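Local coordinates for protein SCO1 homolog 1, mitochondrial (Arabidopsis thaliana, PDB 6N5U) that is thought to act as a copper chaperone that helps insert copper into cytochrome c oxidase, with possible roles in copper homeostasis and mitochondrial redox signalling, at residues K26-G30 and K31-L35; Q83-H86 and E87-E91; S108-S112 and Y113-Y117; Y136-S139 and P140-F144. One frame throughout, in Å; residues are numbered along the deposited sequence.

Interaction 1 of 4, residues K26-G30 and K31-L35; sequences KNLMG and KWTIL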
loop_
_atom_site.group_PDB
_atom_site.type_symbol
_atom_site.label_atom_id
_atom_site.label_comp_id
_atom_site.label_asym_id
_atom_site.label_seq_id
_atom_site.Cartn_x
_atom_site.Cartn_y
_atom_site.Cartn_z
ATOM N N LYS A 26 -1.046 -3.803 -14.408
ATOM C CA LYS A 26 -2.138 -4.434 -15.140
ATOM C C LYS A 26 -2.847 -5.522 -14.335
ATOM O O LYS A 26 -4.022 -5.790 -14.588
ATOM C CB LYS A 26 -1.650 -4.947 -16.504
ATOM C CG LYS A 26 -1.156 -3.821 -17.405
ATOM C CD LYS A 26 -0.786 -4.297 -18.790
ATOM C CE LYS A 26 -0.644 -3.124 -19.738
ATOM N NZ LYS A 26 -0.330 -3.557 -21.124
ATOM N N ASN A 27 -2.153 -6.114 -13.341
ATOM C CA ASN A 27 -2.699 -7.152 -12.459
ATOM C C ASN A 27 -3.617 -6.567 -11.386
ATOM O O ASN A 27 -4.369 -7.308 -10.737
ATOM C CB ASN A 27 -1.564 -7.919 -11.803
ATOM C CG ASN A 27 -0.931 -8.959 -12.680
ATOM O OD1 ASN A 27 -0.946 -10.134 -12.340
ATOM N ND2 ASN A 27 -0.339 -8.572 -13.811
ATOM N N LEU A 28 -3.537 -5.239 -11.194
ATOM C CA LEU A 28 -4.301 -4.479 -10.206
ATOM C C LEU A 28 -5.528 -3.829 -10.836
ATOM O O LEU A 28 -6.420 -3.387 -10.112
ATOM C CB LEU A 28 -3.389 -3.415 -9.568
ATOM C CG LEU A 28 -2.496 -3.817 -8.367
ATOM C CD1 LEU A 28 -1.536 -4.959 -8.706
ATOM C CD2 LEU A 28 -1.658 -2.621 -7.903
ATOM N N MET A 29 -5.574 -3.776 -12.181
ATOM C CA MET A 29 -6.685 -3.191 -12.952
ATOM C C MET A 29 -7.965 -4.020 -12.838
ATOM O O MET A 29 -7.912 -5.236 -12.585
ATOM C CB MET A 29 -6.284 -2.984 -14.424
ATOM C CG MET A 29 -5.464 -1.747 -14.645
ATOM S SD MET A 29 -4.681 -1.696 -16.267
ATOM C CE MET A 29 -5.954 -0.812 -17.256
ATOM N N GLY A 30 -9.100 -3.338 -12.989
ATOM C CA GLY A 30 -10.426 -3.936 -12.885
ATOM C C GLY A 30 -11.143 -3.633 -11.582
ATOM O O GLY A 30 -12.338 -3.914 -11.466
ATOM N N LYS A 31 -10.421 -3.074 -10.582
ATOM C CA LYS A 31 -10.972 -2.710 -9.271
ATOM C C LYS A 31 -10.317 -1.444 -8.716
ATOM O O LYS A 31 -9.142 -1.193 -9.017
ATOM C CB LYS A 31 -10.758 -3.852 -8.252
ATOM C CG LYS A 31 -11.668 -5.066 -8.436
ATOM C CD LYS A 31 -12.066 -5.672 -7.107
ATOM C CE LYS A 31 -12.834 -6.958 -7.279
ATOM N NZ LYS A 31 -13.300 -7.495 -5.977
ATOM N N TRP A 32 -11.063 -0.664 -7.875
ATOM C CA TRP A 32 -10.532 0.516 -7.159
ATOM C C TRP A 32 -9.476 -0.006 -6.184
ATOM O O TRP A 32 -9.707 -1.024 -5.505
ATOM C CB TRP A 32 -11.625 1.261 -6.378
ATOM C CG TRP A 32 -12.447 2.166 -7.224
ATOM C CD1 TRP A 32 -13.588 1.845 -7.889
ATOM C CD2 TRP A 32 -12.157 3.529 -7.556
ATOM N NE1 TRP A 32 -14.053 2.934 -8.583
ATOM C CE2 TRP A 32 -13.180 3.974 -8.417
ATOM C CE3 TRP A 32 -11.144 4.427 -7.189
ATOM C CZ2 TRP A 32 -13.218 5.268 -8.923
ATOM C CZ3 TRP A 32 -11.174 5.711 -7.708
ATOM C CH2 TRP A 32 -12.211 6.123 -8.551
ATOM N N THR A 33 -8.310 0.663 -6.154
ATOM C CA THR A 33 -7.156 0.231 -5.373
ATOM C C THR A 33 -6.584 1.340 -4.496
ATOM O O THR A 33 -6.533 2.498 -4.925
ATOM C CB THR A 33 -6.120 -0.332 -6.364
ATOM O OG1 THR A 33 -6.694 -1.436 -7.066
ATOM C CG2 THR A 33 -4.825 -0.763 -5.712
ATOM N N ILE A 34 -6.125 0.981 -3.279
ATOM C CA ILE A 34 -5.451 1.922 -2.376
ATOM C C ILE A 34 -4.062 1.373 -2.114
ATOM O O ILE A 34 -3.957 0.285 -1.566
ATOM C CB ILE A 34 -6.218 2.272 -1.058
ATOM C CG1 ILE A 34 -7.617 2.869 -1.350
ATOM C CG2 ILE A 34 -5.383 3.241 -0.199
ATOM C CD1 ILE A 34 -8.581 2.936 -0.156
ATOM N N LEU A 35 -2.996 2.103 -2.519
ATOM C CA LEU A 35 -1.602 1.648 -2.349
ATOM C C LEU A 35 -0.959 2.317 -1.139
ATOM O O LEU A 35 -1.026 3.537 -1.024
ATOM C CB LEU A 35 -0.731 1.928 -3.591
ATOM C CG LEU A 35 -1.252 1.613 -4.987
ATOM C CD1 LEU A 35 -0.464 2.394 -6.014
ATOM C CD2 LEU A 35 -1.092 0.155 -5.332
#

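Interaction 2 of 4, residues Q83-H86 and E87-E91; sequences QQVH and EYVKE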
loop_
_atom_site.group_PDB
_atom_site.type_symbol
_atom_site.label_atom_id
_atom_site.label_comp_id
_atom_site.label_asym_id
_atom_site.label_seq_id
_atom_site.Cartn_x
_atom_site.Cartn_y
_atom_site.Cartn_z
ATOM N N GLN A 83 7.542 -14.571 1.647
ATOM C CA GLN A 83 7.016 -15.278 2.822
ATOM C C GLN A 83 6.777 -14.333 3.987
ATOM O O GLN A 83 5.778 -14.490 4.693
ATOM C CB GLN A 83 7.961 -16.411 3.234
ATOM C CG GLN A 83 7.326 -17.495 4.095
ATOM C CD GLN A 83 8.375 -18.381 4.764
ATOM O OE1 GLN A 83 9.293 -18.926 4.124
ATOM N NE2 GLN A 83 8.259 -18.540 6.080
ATOM N N GLN A 84 7.688 -13.348 4.174
ATOM C CA GLN A 84 7.591 -12.332 5.225
ATOM C C GLN A 84 6.397 -11.403 4.957
ATOM O O GLN A 84 5.570 -11.207 5.845
ATOM C CB GLN A 84 8.915 -11.552 5.349
ATOM C CG GLN A 84 8.889 -10.400 6.360
ATOM C CD GLN A 84 8.881 -10.812 7.814
ATOM O OE1 GLN A 84 8.898 -11.985 8.163
ATOM N NE2 GLN A 84 8.867 -9.841 8.706
ATOM N N VAL A 85 6.288 -10.883 3.728
ATOM C CA VAL A 85 5.194 -10.001 3.308
ATOM C C VAL A 85 3.846 -10.740 3.388
ATOM O O VAL A 85 2.878 -10.165 3.887
ATOM C CB VAL A 85 5.455 -9.364 1.909
ATOM C CG1 VAL A 85 4.242 -8.585 1.419
ATOM C CG2 VAL A 85 6.678 -8.464 1.940
ATOM N N HIS A 86 3.806 -12.017 2.940
ATOM C CA HIS A 86 2.611 -12.860 2.969
ATOM C C HIS A 86 2.072 -13.022 4.392
ATOM O O HIS A 86 0.886 -12.789 4.618
ATOM C CB HIS A 86 2.890 -14.243 2.354
ATOM C CG HIS A 86 1.669 -15.098 2.265
ATOM N ND1 HIS A 86 0.775 -14.965 1.219
ATOM C CD2 HIS A 86 1.202 -16.025 3.132
ATOM C CE1 HIS A 86 -0.187 -15.840 1.461
ATOM N NE2 HIS A 86 0.026 -16.503 2.603
ATOM N N GLU A 87 2.944 -13.415 5.335
ATOM C CA GLU A 87 2.609 -13.614 6.737
ATOM C C GLU A 87 2.116 -12.326 7.399
ATOM O O GLU A 87 1.153 -12.353 8.164
ATOM C CB GLU A 87 3.809 -14.230 7.491
ATOM C CG GLU A 87 3.919 -15.744 7.323
ATOM C CD GLU A 87 5.191 -16.408 7.826
ATOM O OE1 GLU A 87 6.230 -15.718 7.941
ATOM O OE2 GLU A 87 5.155 -17.633 8.084
ATOM N N TYR A 88 2.737 -11.197 7.046
ATOM C CA TYR A 88 2.407 -9.875 7.572
ATOM C C TYR A 88 1.053 -9.376 7.108
ATOM O O TYR A 88 0.255 -8.989 7.956
ATOM C CB TYR A 88 3.515 -8.880 7.200
ATOM C CG TYR A 88 3.404 -7.507 7.831
ATOM C CD1 TYR A 88 3.697 -7.312 9.181
ATOM C CD2 TYR A 88 3.084 -6.389 7.063
ATOM C CE1 TYR A 88 3.646 -6.043 9.757
ATOM C CE2 TYR A 88 3.017 -5.117 7.632
ATOM C CZ TYR A 88 3.308 -4.946 8.977
ATOM O OH TYR A 88 3.237 -3.694 9.548
ATOM N N VAL A 89 0.789 -9.394 5.774
ATOM C CA VAL A 89 -0.434 -8.856 5.146
ATOM C C VAL A 89 -1.691 -9.584 5.613
ATOM O O VAL A 89 -2.703 -8.929 5.880
ATOM C CB VAL A 89 -0.393 -8.713 3.587
ATOM C CG1 VAL A 89 0.666 -7.713 3.137
ATOM C CG2 VAL A 89 -0.236 -10.049 2.860
ATOM N N LYS A 90 -1.606 -10.917 5.774
ATOM C CA LYS A 90 -2.717 -11.765 6.212
ATOM C C LYS A 90 -3.287 -11.356 7.579
ATOM O O LYS A 90 -4.450 -11.669 7.872
ATOM C CB LYS A 90 -2.278 -13.242 6.237
ATOM C CG LYS A 90 -2.300 -13.953 4.881
ATOM C CD LYS A 90 -3.664 -14.028 4.172
ATOM C CE LYS A 90 -3.587 -14.880 2.927
ATOM N NZ LYS A 90 -3.658 -16.337 3.244
ATOM N N GLU A 91 -2.465 -10.658 8.405
ATOM C CA GLU A 91 -2.792 -10.200 9.770
ATOM C C GLU A 91 -3.785 -9.046 9.842
ATOM O O GLU A 91 -4.465 -8.906 10.857
ATOM C CB GLU A 91 -1.514 -9.750 10.513
ATOM C CG GLU A 91 -0.438 -10.806 10.743
ATOM C CD GLU A 91 0.832 -10.292 11.402
ATOM O OE1 GLU A 91 0.859 -9.112 11.825
ATOM O OE2 GLU A 91 1.803 -11.077 11.498
HETATM O O HOH W 1 -1.612 -18.845 3.529
#

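Interaction 3 of 4, residues S108-S112 and Y113-Y117; sequences SVARS and YRVYY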
loop_
_atom_site.group_PDB
_atom_site.type_symbol
_atom_site.label_atom_id
_atom_site.label_comp_id
_atom_site.label_asym_id
_atom_site.label_seq_id
_atom_site.Cartn_x
_atom_site.Cartn_y
_atom_site.Cartn_z
ATOM N N SER A 108 12.437 1.727 -8.535
ATOM C CA SER A 108 11.698 2.166 -9.714
ATOM C C SER A 108 10.243 2.538 -9.372
ATOM O O SER A 108 9.759 3.580 -9.830
ATOM C CB SER A 108 11.751 1.088 -10.790
ATOM O OG SER A 108 10.872 1.343 -11.872
ATOM N N VAL A 109 9.565 1.709 -8.550
ATOM C CA VAL A 109 8.162 1.954 -8.177
ATOM C C VAL A 109 8.037 3.136 -7.180
ATOM O O VAL A 109 7.099 3.925 -7.305
ATOM C CB VAL A 109 7.418 0.665 -7.714
ATOM C CG1 VAL A 109 7.955 0.123 -6.388
ATOM C CG2 VAL A 109 5.907 0.881 -7.670
ATOM N N ALA A 110 8.996 3.282 -6.238
ATOM C CA ALA A 110 8.971 4.385 -5.287
ATOM C C ALA A 110 9.188 5.682 -6.048
ATOM O O ALA A 110 8.444 6.631 -5.828
ATOM C CB ALA A 110 10.023 4.190 -4.211
ATOM N N ARG A 111 10.125 5.689 -7.018
ATOM C CA ARG A 111 10.387 6.839 -7.882
ATOM C C ARG A 111 9.101 7.248 -8.611
ATOM O O ARG A 111 8.735 8.414 -8.544
ATOM C CB ARG A 111 11.456 6.501 -8.921
ATOM C CG ARG A 111 12.318 7.680 -9.322
ATOM C CD ARG A 111 12.950 7.528 -10.697
ATOM N NE ARG A 111 13.549 6.217 -10.942
ATOM C CZ ARG A 111 14.763 5.847 -10.540
ATOM N NH1 ARG A 111 15.522 6.683 -9.845
ATOM N NH2 ARG A 111 15.220 4.631 -10.819
ATOM N N SER A 112 8.410 6.278 -9.262
ATOM C CA SER A 112 7.176 6.466 -10.023
ATOM C C SER A 112 6.072 7.122 -9.199
ATOM O O SER A 112 5.393 8.029 -9.683
ATOM C CB SER A 112 6.698 5.136 -10.598
ATOM O OG SER A 112 7.478 4.766 -11.722
ATOM N N TYR A 113 5.936 6.696 -7.948
ATOM C CA TYR A 113 4.934 7.194 -7.009
ATOM C C TYR A 113 5.453 8.378 -6.178
ATOM O O TYR A 113 4.728 8.899 -5.359
ATOM C CB TYR A 113 4.380 6.027 -6.138
ATOM C CG TYR A 113 3.469 5.140 -6.964
ATOM C CD1 TYR A 113 3.990 4.129 -7.765
ATOM C CD2 TYR A 113 2.105 5.408 -7.064
ATOM C CE1 TYR A 113 3.175 3.380 -8.613
ATOM C CE2 TYR A 113 1.277 4.666 -7.908
ATOM C CZ TYR A 113 1.816 3.646 -8.676
ATOM O OH TYR A 113 1.008 2.918 -9.521
ATOM N N ARG A 114 6.681 8.838 -6.431
ATOM C CA ARG A 114 7.278 9.972 -5.710
ATOM C C ARG A 114 7.357 9.693 -4.199
ATOM O O ARG A 114 6.974 10.518 -3.367
ATOM C CB ARG A 114 6.576 11.318 -6.039
ATOM C CG ARG A 114 6.193 11.570 -7.518
ATOM C CD ARG A 114 7.363 11.378 -8.446
ATOM N NE ARG A 114 7.096 11.851 -9.794
ATOM C CZ ARG A 114 7.772 11.444 -10.859
ATOM N NH1 ARG A 114 8.711 10.513 -10.741
ATOM N NH2 ARG A 114 7.506 11.954 -12.055
ATOM N N VAL A 115 7.837 8.504 -3.858
ATOM C CA VAL A 115 7.974 8.051 -2.480
ATOM C C VAL A 115 9.441 8.154 -2.026
ATOM O O VAL A 115 10.353 7.695 -2.724
ATOM C CB VAL A 115 7.387 6.617 -2.289
ATOM C CG1 VAL A 115 7.698 6.054 -0.903
ATOM C CG2 VAL A 115 5.882 6.604 -2.542
ATOM N N TYR A 116 9.654 8.768 -0.856
ATOM C CA TYR A 116 10.957 8.856 -0.218
ATOM C C TYR A 116 11.100 7.613 0.686
ATOM O O TYR A 116 10.154 7.249 1.387
ATOM C CB TYR A 116 11.043 10.149 0.629
ATOM C CG TYR A 116 12.026 10.071 1.779
ATOM C CD1 TYR A 116 13.398 10.104 1.553
ATOM C CD2 TYR A 116 11.584 9.942 3.095
ATOM C CE1 TYR A 116 14.306 9.984 2.600
ATOM C CE2 TYR A 116 12.486 9.858 4.155
ATOM C CZ TYR A 116 13.847 9.876 3.901
ATOM O OH TYR A 116 14.749 9.791 4.933
ATOM N N TYR A 117 12.276 6.985 0.680
ATOM C CA TYR A 117 12.595 5.858 1.555
ATOM C C TYR A 117 14.101 5.810 1.792
ATOM O O TYR A 117 14.886 5.955 0.850
ATOM C CB TYR A 117 11.971 4.525 1.086
ATOM C CG TYR A 117 12.646 3.846 -0.079
ATOM C CD1 TYR A 117 12.353 4.210 -1.390
ATOM C CD2 TYR A 117 13.507 2.776 0.120
ATOM C CE1 TYR A 117 12.979 3.587 -2.470
ATOM C CE2 TYR A 117 14.137 2.146 -0.949
ATOM C CZ TYR A 117 13.869 2.552 -2.246
ATOM O OH TYR A 117 14.508 1.937 -3.295
#

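Interaction 4 of 4, residues Y136-S139 and P140-F144; sequences YLMS and PEMNF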
loop_
_atom_site.group_PDB
_atom_site.type_symbol
_atom_site.label_atom_id
_atom_site.label_comp_id
_atom_site.label_asym_id
_atom_site.label_seq_id
_atom_site.Cartn_x
_atom_site.Cartn_y
_atom_site.Cartn_z
ATOM N N TYR A 136 -2.511 6.020 -1.779
ATOM C CA TYR A 136 -2.848 6.458 -3.129
ATOM C C TYR A 136 -4.075 5.750 -3.628
ATOM O O TYR A 136 -4.053 4.528 -3.791
ATOM C CB TYR A 136 -1.680 6.160 -4.092
ATOM C CG TYR A 136 -0.409 6.926 -3.836
ATOM C CD1 TYR A 136 -0.327 8.288 -4.111
ATOM C CD2 TYR A 136 0.739 6.280 -3.388
ATOM C CE1 TYR A 136 0.859 8.994 -3.929
ATOM C CE2 TYR A 136 1.940 6.975 -3.219
ATOM C CZ TYR A 136 1.995 8.334 -3.494
ATOM O OH TYR A 136 3.121 9.074 -3.234
ATOM N N LEU A 137 -5.145 6.498 -3.880
ATOM C CA LEU A 137 -6.351 5.869 -4.379
ATOM C C LEU A 137 -6.256 5.874 -5.900
ATOM O O LEU A 137 -6.348 6.930 -6.532
ATOM C CB LEU A 137 -7.623 6.564 -3.828
ATOM C CG LEU A 137 -8.958 6.328 -4.556
ATOM C CD1 LEU A 137 -9.600 5.009 -4.143
ATOM C CD2 LEU A 137 -9.889 7.477 -4.333
ATOM N N MET A 138 -5.971 4.694 -6.463
ATOM C CA MET A 138 -5.894 4.414 -7.897
ATOM C C MET A 138 -7.285 3.936 -8.297
ATOM O O MET A 138 -7.975 3.319 -7.478
ATOM C CB MET A 138 -4.886 3.280 -8.188
ATOM C CG MET A 138 -3.466 3.567 -7.755
ATOM S SD MET A 138 -2.736 5.003 -8.580
ATOM C CE MET A 138 -2.490 5.974 -7.228
ATOM N N SER A 139 -7.692 4.209 -9.543
ATOM C CA SER A 139 -8.999 3.814 -10.068
ATOM C C SER A 139 -8.988 2.403 -10.755
ATOM O O SER A 139 -7.920 1.772 -10.790
ATOM C CB SER A 139 -9.540 4.904 -10.990
ATOM O OG SER A 139 -8.596 5.312 -11.966
ATOM N N PRO A 140 -10.133 1.876 -11.294
ATOM C CA PRO A 140 -10.102 0.546 -11.938
ATOM C C PRO A 140 -9.272 0.450 -13.225
ATOM O O PRO A 140 -9.077 -0.655 -13.738
ATOM C CB PRO A 140 -11.584 0.234 -12.181
ATOM C CG PRO A 140 -12.332 1.173 -11.288
ATOM C CD PRO A 140 -11.509 2.412 -11.308
ATOM N N GLU A 141 -8.785 1.591 -13.742
ATOM C CA GLU A 141 -7.899 1.630 -14.914
ATOM C C GLU A 141 -6.486 2.049 -14.476
ATOM O O GLU A 141 -5.660 2.414 -15.310
ATOM C CB GLU A 141 -8.430 2.530 -16.056
ATOM C CG GLU A 141 -9.842 2.229 -16.569
ATOM C CD GLU A 141 -10.252 0.812 -16.950
ATOM O OE1 GLU A 141 -9.528 0.164 -17.740
ATOM O OE2 GLU A 141 -11.321 0.362 -16.475
ATOM N N MET A 142 -6.213 1.941 -13.164
ATOM C CA MET A 142 -4.952 2.270 -12.493
ATOM C C MET A 142 -4.448 3.700 -12.793
ATOM O O MET A 142 -3.254 3.913 -13.022
ATOM C CB MET A 142 -3.853 1.212 -12.735
ATOM C CG MET A 142 -3.894 0.056 -11.745
ATOM S SD MET A 142 -3.366 0.427 -10.044
ATOM C CE MET A 142 -1.560 0.442 -10.236
ATOM N N ASN A 143 -5.358 4.670 -12.745
ATOM C CA ASN A 143 -5.022 6.078 -12.878
ATOM C C ASN A 143 -5.192 6.710 -11.485
ATOM O O ASN A 143 -6.207 6.484 -10.823
ATOM C CB ASN A 143 -5.931 6.779 -13.910
ATOM C CG ASN A 143 -5.808 6.284 -15.338
ATOM O OD1 ASN A 143 -4.713 6.133 -15.899
ATOM N ND2 ASN A 143 -6.942 6.046 -15.971
ATOM N N PHE A 144 -4.192 7.475 -11.036
ATOM C CA PHE A 144 -4.213 8.174 -9.750
ATOM C C PHE A 144 -5.419 9.100 -9.620
ATOM O O PHE A 144 -5.709 9.871 -10.539
ATOM C CB PHE A 144 -2.912 8.973 -9.551
ATOM C CG PHE A 144 -2.908 9.801 -8.292
ATOM C CD1 PHE A 144 -2.805 9.196 -7.043
ATOM C CD2 PHE A 144 -3.043 11.182 -8.350
ATOM C CE1 PHE A 144 -2.821 9.954 -5.875
ATOM C CE2 PHE A 144 -3.039 11.947 -7.182
ATOM C CZ PHE A 144 -2.920 11.329 -5.951
HETATM O O HOH W 2 -9.169 5.333 -14.560
#

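Interaction 1 of 4, residues K26-G30 and K31-L35
L28 and L35 meet through single methyl groups, where the loop before strand 32-38 turns back beside it. The L28 side chain can be followed outward. CB only starts the reach, and CG turns the branch inward, beside the backbone N and anti to the carbonyl carbon (chi1 -85°). Of the two methyls, CD2 makes the contact: L28 CD2 lies 3.8 Å from L35 CD2, and it also faces the T33 methyl, with L28 CD2 and T33 CG2 4.3 Å apart. The polar part of the contact runs along the edge of this apolar patch. T33 places its two branches differently: CG2 is anti to the backbone N and faces L28, while OG1 turns back along the chain. There T33 OG1 donates to K31 O at 3.1 Å, arriving above the carbonyl plane by 51° and not on a lone pair. The L28 carbonyl oxygen stands 3.6 Å from T33 OG1. Between the two halves, G30 has a positive phi of 104°, a conformation suited to glycine, and the reversal happens there. K31 then sends its long chain outward, its CG starting close beside the carbonyl of G30. L28, T33 and L35 are buried, whereas G30 and K31 are exposed. The arrangement is a tight loop-to-strand entry into the central sheet of the thioredoxin-fold domain, at the start of the strand that runs on toward the copper-binding cysteines C42 and C46.

Interaction 2 of 4, residues Q83-H86 and E87-E91
V85 and V89 form the packed side of this helical turn, one turn apart on helix 82-89. Their CG1 methyls meet at 4.1 Å (V85 CG1 to V89 CG1), the two side chains crossing at a slant, and both residues are buried. The backbone here is regular: V89 N donates to V85 O at 2.9 Å, with an N-H...O angle of 167°. Farther along, the bond from K90 N to H86 O is weak at 3.3 Å.

The outer side is looser. Q83 and E87 run side by side in the same direction, yet Q83 NE2 stays 3.8 Å from E87 OE2, and amide and carboxylate planes are turned 81° against each other. H86 carries its ring outward with CG anti to the backbone N (chi1 -175°), and K90 CG lies over one face near the rim. A water in the ring plane sits 3.0 Å from H86 NE2 and weakly accepts from K90 NZ, so it links the two side chains. H86 ND1 is hydrogen-bonded to D18, so both ring nitrogens have a partner, which would restrain the ring's rotation.

Within the beta-alpha-beta unit of strand 68-74, helix 82-89 and strand 97-100, V85 and V89 pack on F72 of strand 68-74, while Y88 reaches helix 45-64 beside the copper ligand C46.

Interaction 3 of 4, residues S108-S112 and Y113-Y117
A110 and V115 are joined by the wider-spanning (six-residue) of two backbone bonds that close helix 103-112: V115 N donates to A110 O at 2.8 Å with an N-H...O angle of 172°. Nested inside it, R114 N donates to R111 O at 3.0 Å. With R114 at positive phi (59°), the two bonds define a Schellman motif.

R111 O accepts twice. R114 NH1 also donates to R111 O, at 3.0 Å, and the two donors approach from opposite faces of the carbonyl plane, neither on a lone pair. R114 can reach back because its chain bends at chi2; R111 O lies 22° out of the guanidinium plane. S108 O is also doubly used, by S112 N at 3.1 Å and S112 OG at 3.2 Å, from opposite faces of its plane. V109 O is bound by Y113 N.

Apolar contacts add to these bonds. V109 CG2 lies 3.8 Å from Y113 CD1, and the A110 methyl touches the Y117 ring obliquely, A110 CB to Y117 CE1 at 3.5 Å. Y117 itself lies close to the copper ligand H131.

Each of the carbonyls S108, V109, A110 and R111 therefore has a donor, and a positively charged arginine turned to the helix's C-terminal end would probably suit the partial negative charge there.

Interaction 4 of 4, residues Y136-S139 and P140-F144
M138 and F144 face each other as an antiparallel, non-hydrogen-bonded pair with CA atoms 4.5 Å apart, and the chain between them reverses in a type I turn from S139 to M142. M142 N donates to S139 O at 2.9 Å to close the turn, while S139 N donates to N143 O at 3.0 Å. M142 then takes a left-handed conformation (phi 53°). A type I turn followed by such a residue, with the S139-N143 bond beyond it, is a beta hairpin with a G1 beta bulge.

The S139 side chain reinforces this closure. Its OG sits between backbone N and carbonyl carbon (chi1 50°) and donates to N143 O at 2.9 Å, in the carbonyl plane and on a lone pair; S139 N comes to the same oxygen tilted out of that plane. A water donates to S139 OG and accepts from N143 ND2 at 2.7 Å, bridging the two residues across the turn.

M138 and F144 point to the same face of the sheet, and apolar contacts follow. M138, bent at chi2 and chi3, places its CE methyl at the edge of the F144 ring, in plane. M142 SD approaches M138 CB at 3.7 Å. Y136 CD1 meets F144 CE1 at 3.5 Å, the rings lying obliquely with planes 74° apart.

Two donors of one serine thus grip a single carbonyl oxygen, and a third link runs through water. This implies that the turn is held by the M142 N to S139 O bond together with the double grip of S139 on N143 O, while methionine and aromatic groups supply the apolar contacts along the strands.

The four contacts come in series along the chain of one thioredoxin-fold domain. Interactions 1 and 4 lie closest, their centres about 7 Å apart, on neighbouring strands 32-38 and 135-138 of the mixed sheet: T33 O and M138 N (2.7 Å) and G30 N and P140 O (2.8 Å) form probable hydrogen bonds. Interaction 3 touches both: L35 CD1 packs on Y113 CE2, and Y113 O probably bonds Y136 OH. Interaction 2 stands apart, about 24 Å between centres from interaction 4 and across the chain's centre. Interactions 2 and 3 both approach the copper site, through Y88 and Y117, whereas 1 and 4 join central strand 32-38 to strand 135-138 and the turn before edge strand 144-148.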